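Local structure of neutral ceramidase (Pseudomonas aeruginosa, 2ZWS) at residues Glu17-Gly22 against Tyr586-Val591; Leu163-Asn168 against Arg452-Ala457. The protein hydrolyses the N-acyl linkage of ceramides to give sphingosine and free fatty acid, and also catalyses the reverse synthesis, using a bound zinc ion. All blocks are in the same frame, centred on the assembly; numbering follows the deposited sequence.

In the fold
The two contacts lie in different parts of the chain, their centres about 41 Å apart and their nearest atoms about 27 Å apart, and contact 2 is nested within the sequence loop that contact 1 closes. Contact 1 sets a loop of the N-terminal family region against strand 584-591 of the C-terminal one; four of its six touching residues are buried, and it combines two alanine-aromatic touches with a glutamate at an indole edge, while charge meets charge through water. Contact 2 joins two short helical pieces, 162-165 and 452-457, both of the N-terminal region, and is only partly buried. There a direct amide-carboxylate hydrogen bond crosses, beside close packing and water bridges. No secondary-structure element is shared between them.

Contact 1 of 2, residues Glu17-Gly22 against Tyr586-Val591; sequences EAAEVG and YRWERV
With CG anti to the backbone N (chi1 -177°), Trp588 sends its indole toward the 17-22 loop, while Glu20, with CG opposite its own carbonyl carbon (chi1 -64°) and a stretched chain beyond, reaches the far rim of the same ring. Ala19 CB lies 3.5 Å from Trp588 CE3, an oblique approach. Glu20 OE2 comes in near the ring plane, at the edge, 3.7 Å from Trp588 CZ3; carboxylate and indole planes stand 75° apart. Further back along the strand, Ala18 CB meets the edge of the Tyr586 ring, 4.5 Å from Tyr586 CE2. As in any beta strand, alternate residues share a side: Tyr586, Trp588 and Arg590 have CB toward the loop, Arg587 and Glu589 away. Strand 584-591, in a C-terminal region consistent with the beta-sandwich part of the protein, pairs antiparallel with 32-36, so the sheet runs into the N-terminal part; the magnesium ligand Asp579 is near Tyr586. Glu20 OE1 and Arg590 NH1 are 4.5 Å apart, too far for a direct ion pair, and two waters span the gap. One donates to Glu20 OE2 at 2.6 Å and accepts from Arg590 NE; the other links Glu20 OE1 to Arg590 NH1. Both lie at the guanidinium edge, and Trp588 CH2 lies 3.7 Å above the guanidinium plane, offset toward its rim. Glu20 OE1 also bonds His548, and Arg590 NH2 bonds Ala595 O.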
ATOM      1  N   GLU A  17       7.344  -7.798  -9.701  1.00 12.84           N
ATOM      2  CA  GLU A  17       7.665  -9.108 -10.299  1.00 13.97           C
ATOM      3  C   GLU A  17       6.679 -10.177  -9.843  1.00 12.97           C
ATOM      4  O   GLU A  17       6.525 -10.410  -8.634  1.00 13.65           O
ATOM      5  CB  GLU A  17       9.107  -9.471  -9.911  1.00 13.77           C
ATOM      6  CG  GLU A  17      10.142  -8.544 -10.595  1.00 15.68           C
ATOM      7  CD  GLU A  17      11.490  -8.515  -9.903  1.00 18.69           C
ATOM      8  OE1 GLU A  17      11.636  -7.905  -8.811  1.00 20.22           O
ATOM      9  OE2 GLU A  17      12.412  -9.130 -10.463  1.00 21.10           O
ATOM     10  N   ALA A  18       5.991 -10.814 -10.791  1.00 12.26           N
ATOM     11  CA  ALA A  18       4.857 -11.716 -10.490  1.00 12.40           C
ATOM     12  C   ALA A  18       5.207 -13.176 -10.230  1.00 12.35           C
ATOM     13  O   ALA A  18       4.341 -13.979  -9.873  1.00 13.70           O
ATOM     14  CB  ALA A  18       3.809 -11.627 -11.589  1.00 11.97           C
ATOM     15  N   ALA A  19       6.471 -13.524 -10.409  1.00 12.60           N
ATOM     16  CA  ALA A  19       6.904 -14.833  -9.917  1.00 12.38           C
ATOM     17  C   ALA A  19       8.301 -14.808  -9.348  1.00 13.14           C
ATOM     18  O   ALA A  19       9.175 -14.106  -9.848  1.00 12.88           O
ATOM     19  CB  ALA A  19       6.825 -15.869 -11.024  1.00 13.03           C
ATOM     20  N   GLU A  20       8.484 -15.576  -8.273  1.00 12.94           N
ATOM     21  CA  GLU A  20       9.800 -15.888  -7.684  1.00 14.67           C
ATOM     22  C   GLU A  20      10.462 -14.677  -6.994  1.00 14.69           C
ATOM     23  O   GLU A  20      11.702 -14.523  -6.992  1.00 14.75           O
ATOM     24  CB  GLU A  20      10.730 -16.595  -8.710  1.00 14.79           C
ATOM     25  CG  GLU A  20      10.172 -17.986  -9.141  1.00 16.26           C
ATOM     26  CD  GLU A  20      11.156 -18.821  -9.972  1.00 16.97           C
ATOM     27  OE1 GLU A  20      12.010 -18.221 -10.656  1.00 17.89           O
ATOM     28  OE2 GLU A  20      11.044 -20.081  -9.942  1.00 19.72           O
ATOM     29  N   VAL A  21       9.631 -13.828  -6.373  1.00 14.70           N
ATOM     30  CA  VAL A  21      10.145 -12.820  -5.460  1.00 14.87           C
ATOM     31  C   VAL A  21       9.390 -12.938  -4.128  1.00 14.09           C
ATOM     32  O   VAL A  21       8.148 -12.993  -4.111  1.00 14.16           O
ATOM     33  CB  VAL A  21       9.998 -11.372  -6.023  1.00 15.49           C
ATOM     34  CG1 VAL A  21      10.524 -10.335  -5.017  1.00 17.77           C
ATOM     35  CG2 VAL A  21      10.788 -11.226  -7.302  1.00 15.95           C
ATOM     36  N   GLY A  22      10.127 -12.949  -3.014  1.00 13.45           N
ATOM     37  CA  GLY A  22       9.497 -12.925  -1.693  1.00 13.46           C
ATOM     38  C   GLY A  22       8.516 -11.767  -1.563  1.00 13.33           C
ATOM     39  O   GLY A  22       8.808 -10.630  -1.980  1.00 13.59           O
ATOM     40  N   TYR A 586      -4.196 -15.255 -12.744  1.00 13.47           N
ATOM     41  CA  TYR A 586      -3.041 -15.664 -13.543  1.00 13.17           C
ATOM     42  C   TYR A 586      -2.062 -16.333 -12.603  1.00 13.42           C
ATOM     43  O   TYR A 586      -1.687 -15.749 -11.587  1.00 12.01           O
ATOM     44  CB  TYR A 586      -2.383 -14.437 -14.201  1.00 14.13           C
ATOM     45  CG  TYR A 586      -0.939 -14.652 -14.624  1.00 13.75           C
ATOM     46  CD1 TYR A 586      -0.630 -15.370 -15.792  1.00 16.26           C
ATOM     47  CD2 TYR A 586       0.128 -14.134 -13.858  1.00 15.89           C
ATOM     48  CE1 TYR A 586       0.692 -15.559 -16.192  1.00 14.87           C
ATOM     49  CE2 TYR A 586       1.469 -14.353 -14.236  1.00 14.51           C
ATOM     50  CZ  TYR A 586       1.734 -15.047 -15.419  1.00 14.61           C
ATOM     51  OH  TYR A 586       3.057 -15.247 -15.771  1.00 16.22           O
ATOM     52  N   ARG A 587      -1.724 -17.585 -12.902  1.00 13.45           N
ATOM     53  CA  ARG A 587      -0.764 -18.331 -12.081  0.60 14.65           C
ATOM     54  C   ARG A 587       0.361 -18.837 -12.958  1.00 13.91           C
ATOM     55  O   ARG A 587       0.110 -19.379 -14.029  1.00 15.13           O
ATOM     56  CB  ARG A 587      -1.421 -19.521 -11.376  0.60 15.03           C
ATOM     57  CG  ARG A 587      -0.498 -20.147 -10.316  0.60 16.97           C
ATOM     58  CD  ARG A 587      -1.113 -21.295  -9.505  0.60 17.71           C
ATOM     59  NE  ARG A 587      -2.324 -20.879  -8.798  0.60 21.27           N
ATOM     60  CZ  ARG A 587      -2.368 -20.288  -7.601  0.60 22.81           C
ATOM     61  NH1 ARG A 587      -1.259 -20.033  -6.901  0.60 23.84           N
ATOM     62  NH2 ARG A 587      -3.548 -19.952  -7.100  0.60 23.18           N
ATOM     63  N   TRP A 588       1.581 -18.637 -12.490  1.00 13.48           N
ATOM     64  CA  TRP A 588       2.791 -19.101 -13.165  1.00 13.97           C
ATOM     65  C   TRP A 588       3.441 -20.213 -12.361  1.00 14.31           C
ATOM     66  O   TRP A 588       3.566 -20.098 -11.140  1.00 14.50           O
ATOM     67  CB  TRP A 588       3.818 -17.970 -13.223  1.00 14.61           C
ATOM     68  CG  TRP A 588       5.058 -18.361 -13.977  1.00 14.90           C
ATOM     69  CD1 TRP A 588       5.236 -18.312 -15.335  1.00 14.68           C
ATOM     70  CD2 TRP A 588       6.278 -18.861 -13.422  1.00 14.80           C
ATOM     71  NE1 TRP A 588       6.508 -18.739 -15.663  1.00 15.60           N
ATOM     72  CE2 TRP A 588       7.161 -19.108 -14.512  1.00 15.41           C
ATOM     73  CE3 TRP A 588       6.710 -19.141 -12.119  1.00 14.86           C
ATOM     74  CZ2 TRP A 588       8.464 -19.594 -14.327  1.00 15.21           C
ATOM     75  CZ3 TRP A 588       8.009 -19.625 -11.930  1.00 15.85           C
ATOM     76  CH2 TRP A 588       8.858 -19.871 -13.046  1.00 15.10           C
ATOM     77  N   GLU A 589       3.905 -21.268 -13.044  1.00 14.15           N
ATOM     78  CA  GLU A 589       4.697 -22.270 -12.346  0.60 15.39           C
ATOM     79  C   GLU A 589       5.756 -22.875 -13.229  1.00 15.26           C
ATOM     80  O   GLU A 589       5.581 -23.044 -14.434  1.00 14.86           O
ATOM     81  CB  GLU A 589       3.839 -23.346 -11.683  0.60 16.51           C
ATOM     82  CG  GLU A 589       3.334 -24.423 -12.573  0.60 19.11           C
ATOM     83  CD  GLU A 589       2.511 -25.450 -11.816  0.60 23.21           C
ATOM     84  OE1 GLU A 589       2.891 -26.636 -11.835  0.60 25.50           O
ATOM     85  OE2 GLU A 589       1.486 -25.067 -11.209  0.60 25.15           O
ATOM     86  N   ARG A 590       6.886 -23.147 -12.584  1.00 15.20           N
ATOM     87  CA  ARG A 590       8.041 -23.775 -13.211  1.00 15.61           C
ATOM     88  C   ARG A 590       7.686 -25.208 -13.602  1.00 16.05           C
ATOM     89  O   ARG A 590       7.049 -25.938 -12.839  1.00 16.90           O
ATOM     90  CB  ARG A 590       9.180 -23.789 -12.195  1.00 16.09           C
ATOM     91  CG  ARG A 590      10.423 -24.563 -12.628  1.00 17.12           C
ATOM     92  CD  ARG A 590      10.998 -23.987 -13.927  1.00 16.95           C
ATOM     93  NE  ARG A 590      11.606 -22.668 -13.721  1.00 17.03           N
ATOM     94  CZ  ARG A 590      11.801 -21.766 -14.684  1.00 16.30           C
ATOM     95  NH1 ARG A 590      12.402 -20.611 -14.390  1.00 18.09           N
ATOM     96  NH2 ARG A 590      11.398 -21.993 -15.937  1.00 18.18           N
ATOM     97  N   VAL A 591       8.101 -25.598 -14.807  1.00 16.61           N
ATOM     98  CA  VAL A 591       7.924 -26.974 -15.277  1.00 17.49           C
ATOM     99  C   VAL A 591       9.294 -27.476 -15.730  1.00 18.43           C
ATOM    100  O   VAL A 591       9.914 -26.899 -16.618  1.00 18.94           O
ATOM    101  CB  VAL A 591       6.880 -27.065 -16.419  1.00 17.32           C
ATOM    102  CG1 VAL A 591       6.815 -28.510 -16.969  1.00 18.36           C
ATOM    103  CG2 VAL A 591       5.472 -26.583 -15.932  1.00 18.16           C
TER
HETATM  104  O   HOH W   1      12.501 -22.036 -10.903  1.00 24.50           O
HETATM  105  O   HOH W   2      13.921 -19.597 -12.064  1.00 28.61           O

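Contact 2 of 2, residues Leu163-Asn168 against Arg452-Ala457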
ATOM      1  N   LEU A 163      -4.828  -6.505  25.110  1.00 20.49           N
ATOM      2  CA  LEU A 163      -4.240  -6.425  26.447  1.00 20.73           C
ATOM      3  C   LEU A 163      -3.434  -5.130  26.611  1.00 20.69           C
ATOM      4  O   LEU A 163      -3.524  -4.465  27.649  1.00 20.40           O
ATOM      5  CB  LEU A 163      -3.351  -7.644  26.683  1.00 21.34           C
ATOM      6  CG  LEU A 163      -2.588  -7.743  27.996  1.00 24.07           C
ATOM      7  CD1 LEU A 163      -2.433  -9.211  28.283  1.00 26.85           C
ATOM      8  CD2 LEU A 163      -1.228  -7.072  27.902  1.00 24.90           C
ATOM      9  N   SER A 164      -2.657  -4.772  25.578  1.00 19.94           N
ATOM     10  CA  SER A 164      -1.825  -3.570  25.610  1.00 19.92           C
ATOM     11  C   SER A 164      -2.682  -2.317  25.498  1.00 19.61           C
ATOM     12  O   SER A 164      -2.430  -1.318  26.169  1.00 19.87           O
ATOM     13  CB  SER A 164      -0.808  -3.589  24.456  1.00 20.47           C
ATOM     14  OG  SER A 164       0.130  -4.631  24.607  1.00 23.67           O
ATOM     15  N   HIS A 165      -3.711  -2.379  24.657  1.00 18.83           N
ATOM     16  CA  HIS A 165      -4.594  -1.230  24.441  1.00 18.53           C
ATOM     17  C   HIS A 165      -5.261  -0.812  25.763  1.00 18.86           C
ATOM     18  O   HIS A 165      -5.409   0.371  26.060  1.00 18.39           O
ATOM     19  CB  HIS A 165      -5.661  -1.561  23.406  1.00 18.55           C
ATOM     20  CG  HIS A 165      -6.692  -0.487  23.208  1.00 18.02           C
ATOM     21  ND1 HIS A 165      -6.462   0.644  22.451  1.00 17.26           N
ATOM     22  CD2 HIS A 165      -7.957  -0.375  23.681  1.00 18.01           C
ATOM     23  CE1 HIS A 165      -7.555   1.392  22.447  1.00 17.72           C
ATOM     24  NE2 HIS A 165      -8.471   0.805  23.205  1.00 18.36           N
ATOM     25  N   LEU A 166      -5.651  -1.818  26.535  1.00 19.12           N
ATOM     26  CA  LEU A 166      -6.328  -1.607  27.813  1.00 19.61           C
ATOM     27  C   LEU A 166      -5.419  -1.045  28.888  1.00 20.32           C
ATOM     28  O   LEU A 166      -5.911  -0.679  29.969  1.00 21.30           O
ATOM     29  CB  LEU A 166      -6.980  -2.910  28.278  1.00 19.51           C
ATOM     30  CG  LEU A 166      -8.078  -3.441  27.354  1.00 20.27           C
ATOM     31  CD1 LEU A 166      -8.522  -4.846  27.797  1.00 19.99           C
ATOM     32  CD2 LEU A 166      -9.260  -2.503  27.278  1.00 22.33           C
ATOM     33  N   LYS A 167      -4.110  -0.987  28.634  1.00 20.53           N
ATOM     34  CA  LYS A 167      -3.194  -0.368  29.595  1.00 21.56           C
ATOM     35  C   LYS A 167      -3.236   1.157  29.522  1.00 21.13           C
ATOM     36  O   LYS A 167      -2.692   1.830  30.394  1.00 20.31           O
ATOM     37  CB  LYS A 167      -1.750  -0.847  29.413  1.00 22.57           C
ATOM     38  CG  LYS A 167      -1.500  -2.357  29.526  1.00 25.77           C
ATOM     39  CD  LYS A 167      -1.869  -2.908  30.892  1.00 29.00           C
ATOM     40  CE  LYS A 167      -1.245  -4.282  31.093  1.00 33.85           C
ATOM     41  NZ  LYS A 167      -1.911  -5.041  32.191  1.00 34.84           N
ATOM     42  N   ASN A 168      -3.844   1.719  28.469  1.00 20.84           N
ATOM     43  CA  ASN A 168      -3.969   3.172  28.354  1.00 21.59           C
ATOM     44  C   ASN A 168      -5.044   3.700  29.299  1.00 22.63           C
ATOM     45  O   ASN A 168      -6.113   3.107  29.398  1.00 23.09           O
ATOM     46  CB  ASN A 168      -4.316   3.574  26.922  1.00 21.24           C
ATOM     47  CG  ASN A 168      -3.209   3.219  25.934  1.00 20.24           C
ATOM     48  OD1 ASN A 168      -2.087   3.723  26.023  1.00 19.85           O
ATOM     49  ND2 ASN A 168      -3.527   2.328  25.002  1.00 17.39           N
ATOM     50  N   ARG A 452       3.409   4.945  25.430  1.00 17.54           N
ATOM     51  CA  ARG A 452       4.282   4.540  26.555  1.00 18.01           C
ATOM     52  C   ARG A 452       3.727   3.322  27.322  1.00 18.01           C
ATOM     53  O   ARG A 452       4.464   2.363  27.634  1.00 18.08           O
ATOM     54  CB  ARG A 452       4.508   5.728  27.515  1.00 18.14           C
ATOM     55  CG  ARG A 452       5.355   5.402  28.758  1.00 19.52           C
ATOM     56  CD  ARG A 452       6.783   5.115  28.375  1.00 20.64           C
ATOM     57  NE  ARG A 452       7.640   4.553  29.428  1.00 23.41           N
ATOM     58  CZ  ARG A 452       7.842   3.252  29.619  1.00 23.90           C
ATOM     59  NH1 ARG A 452       8.670   2.845  30.571  1.00 24.57           N
ATOM     60  NH2 ARG A 452       7.218   2.350  28.866  1.00 24.49           N
ATOM     61  N   GLU A 453       2.426   3.353  27.568  1.00 19.07           N
ATOM     62  CA  GLU A 453       1.756   2.283  28.340  1.00 19.38           C
ATOM     63  C   GLU A 453       1.707   0.976  27.548  1.00 19.58           C
ATOM     64  O   GLU A 453       2.052  -0.094  28.058  1.00 20.68           O
ATOM     65  CB  GLU A 453       0.355   2.722  28.766  1.00 20.27           C
ATOM     66  CG  GLU A 453       0.340   3.990  29.644  1.00 21.68           C
ATOM     67  CD  GLU A 453       0.224   5.327  28.885  1.00 24.09           C
ATOM     68  OE1 GLU A 453       0.543   5.431  27.664  1.00 21.38           O
ATOM     69  OE2 GLU A 453      -0.200   6.319  29.539  1.00 29.22           O
ATOM     70  N   GLU A 454       1.332   1.061  26.271  1.00 18.52           N
ATOM     71  CA  GLU A 454       1.371  -0.120  25.415  1.00 18.34           C
ATOM     72  C   GLU A 454       2.778  -0.693  25.313  1.00 17.97           C
ATOM     73  O   GLU A 454       2.959  -1.915  25.320  1.00 18.86           O
ATOM     74  CB  GLU A 454       0.883   0.221  24.005  1.00 18.37           C
ATOM     75  CG  GLU A 454      -0.606   0.453  23.910  1.00 18.86           C
ATOM     76  CD  GLU A 454      -1.000   1.284  22.715  1.00 18.76           C
ATOM     77  OE1 GLU A 454      -0.123   1.606  21.883  1.00 17.39           O
ATOM     78  OE2 GLU A 454      -2.191   1.628  22.612  1.00 19.17           O
ATOM     79  N   TYR A 455       3.766   0.189  25.149  1.00 17.48           N
ATOM     80  CA  TYR A 455       5.150  -0.239  24.994  1.00 18.02           C
ATOM     81  C   TYR A 455       5.555  -1.137  26.143  1.00 19.20           C
ATOM     82  O   TYR A 455       6.216  -2.158  25.919  1.00 19.36           O
ATOM     83  CB  TYR A 455       6.075   0.970  24.937  1.00 17.20           C
ATOM     84  CG  TYR A 455       7.522   0.633  24.709  1.00 17.81           C
ATOM     85  CD1 TYR A 455       8.063   0.644  23.413  1.00 18.10           C
ATOM     86  CD2 TYR A 455       8.376   0.342  25.792  1.00 16.36           C
ATOM     87  CE1 TYR A 455       9.398   0.353  23.188  1.00 19.13           C
ATOM     88  CE2 TYR A 455       9.726   0.044  25.583  1.00 16.59           C
ATOM     89  CZ  TYR A 455      10.229   0.064  24.261  1.00 17.49           C
ATOM     90  OH  TYR A 455      11.549  -0.218  24.029  1.00 18.52           O
ATOM     91  N   ALA A 456       5.139  -0.764  27.364  1.00 20.31           N
ATOM     92  CA  ALA A 456       5.547  -1.513  28.569  1.00 21.00           C
ATOM     93  C   ALA A 456       5.092  -2.968  28.534  1.00 21.30           C
ATOM     94  O   ALA A 456       5.775  -3.847  29.074  1.00 23.02           O
ATOM     95  CB  ALA A 456       5.053  -0.829  29.842  1.00 21.65           C
ATOM     96  N   ALA A 457       3.957  -3.223  27.889  1.00 21.47           N
ATOM     97  CA  ALA A 457       3.419  -4.578  27.781  1.00 21.17           C
ATOM     98  C   ALA A 457       4.227  -5.468  26.842  1.00 21.45           C
ATOM     99  O   ALA A 457       4.222  -6.684  26.983  1.00 21.82           O
ATOM    100  CB  ALA A 457       1.959  -4.539  27.375  1.00 21.13           C
TER
HETATM  101  O   HOH W   3       2.672  -3.801  23.309  1.00 23.44           O
HETATM  102  O   HOH W   4      -4.163   1.492  20.977  1.00 15.62           O
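Asn168 ND2 donates to Glu454 OE2 at 2.8 Å with an N-H...O angle of 155°. The acceptor lies near the amide plane, whereas the donor meets OE2 on its anti side, 34° out of the carboxylate plane. The same ND2 also bonds His165 O at 2.9 Å, across the type I turn from His165 to Asn168, and that carbonyl accepts Asn168 N from the same face. Behind the carboxylate, Glu454 CG rests 3.4 Å from Ser164 O. A water gives a hydrogen to Glu454 OE2 and pairs with His165 ND1, whose ring bonds Tyr174 O through NE2. Thr413 and the backbone N of Thr451 hold Glu454 OE1, and the Thr451 hydroxyl bonds Asn168 OD1. Glu453 packs its CB 3.6 Å from Lys167 O, and Ala457 CB sits 3.3 Å from Ser164 OG, where a water donates to both Ser164 OG and Glu454 O. Glu453's chain, bent at chi2 (90°), turns the carboxylate to Arg419 in a salt bridge, and Ser164 OG bonds Glu459. With ND2 giving one bond to the turn's His165 O and one to the helix's Glu454, and both Glu454 oxygens accepting, the carboxylate is probably ionised and its rotation restricted.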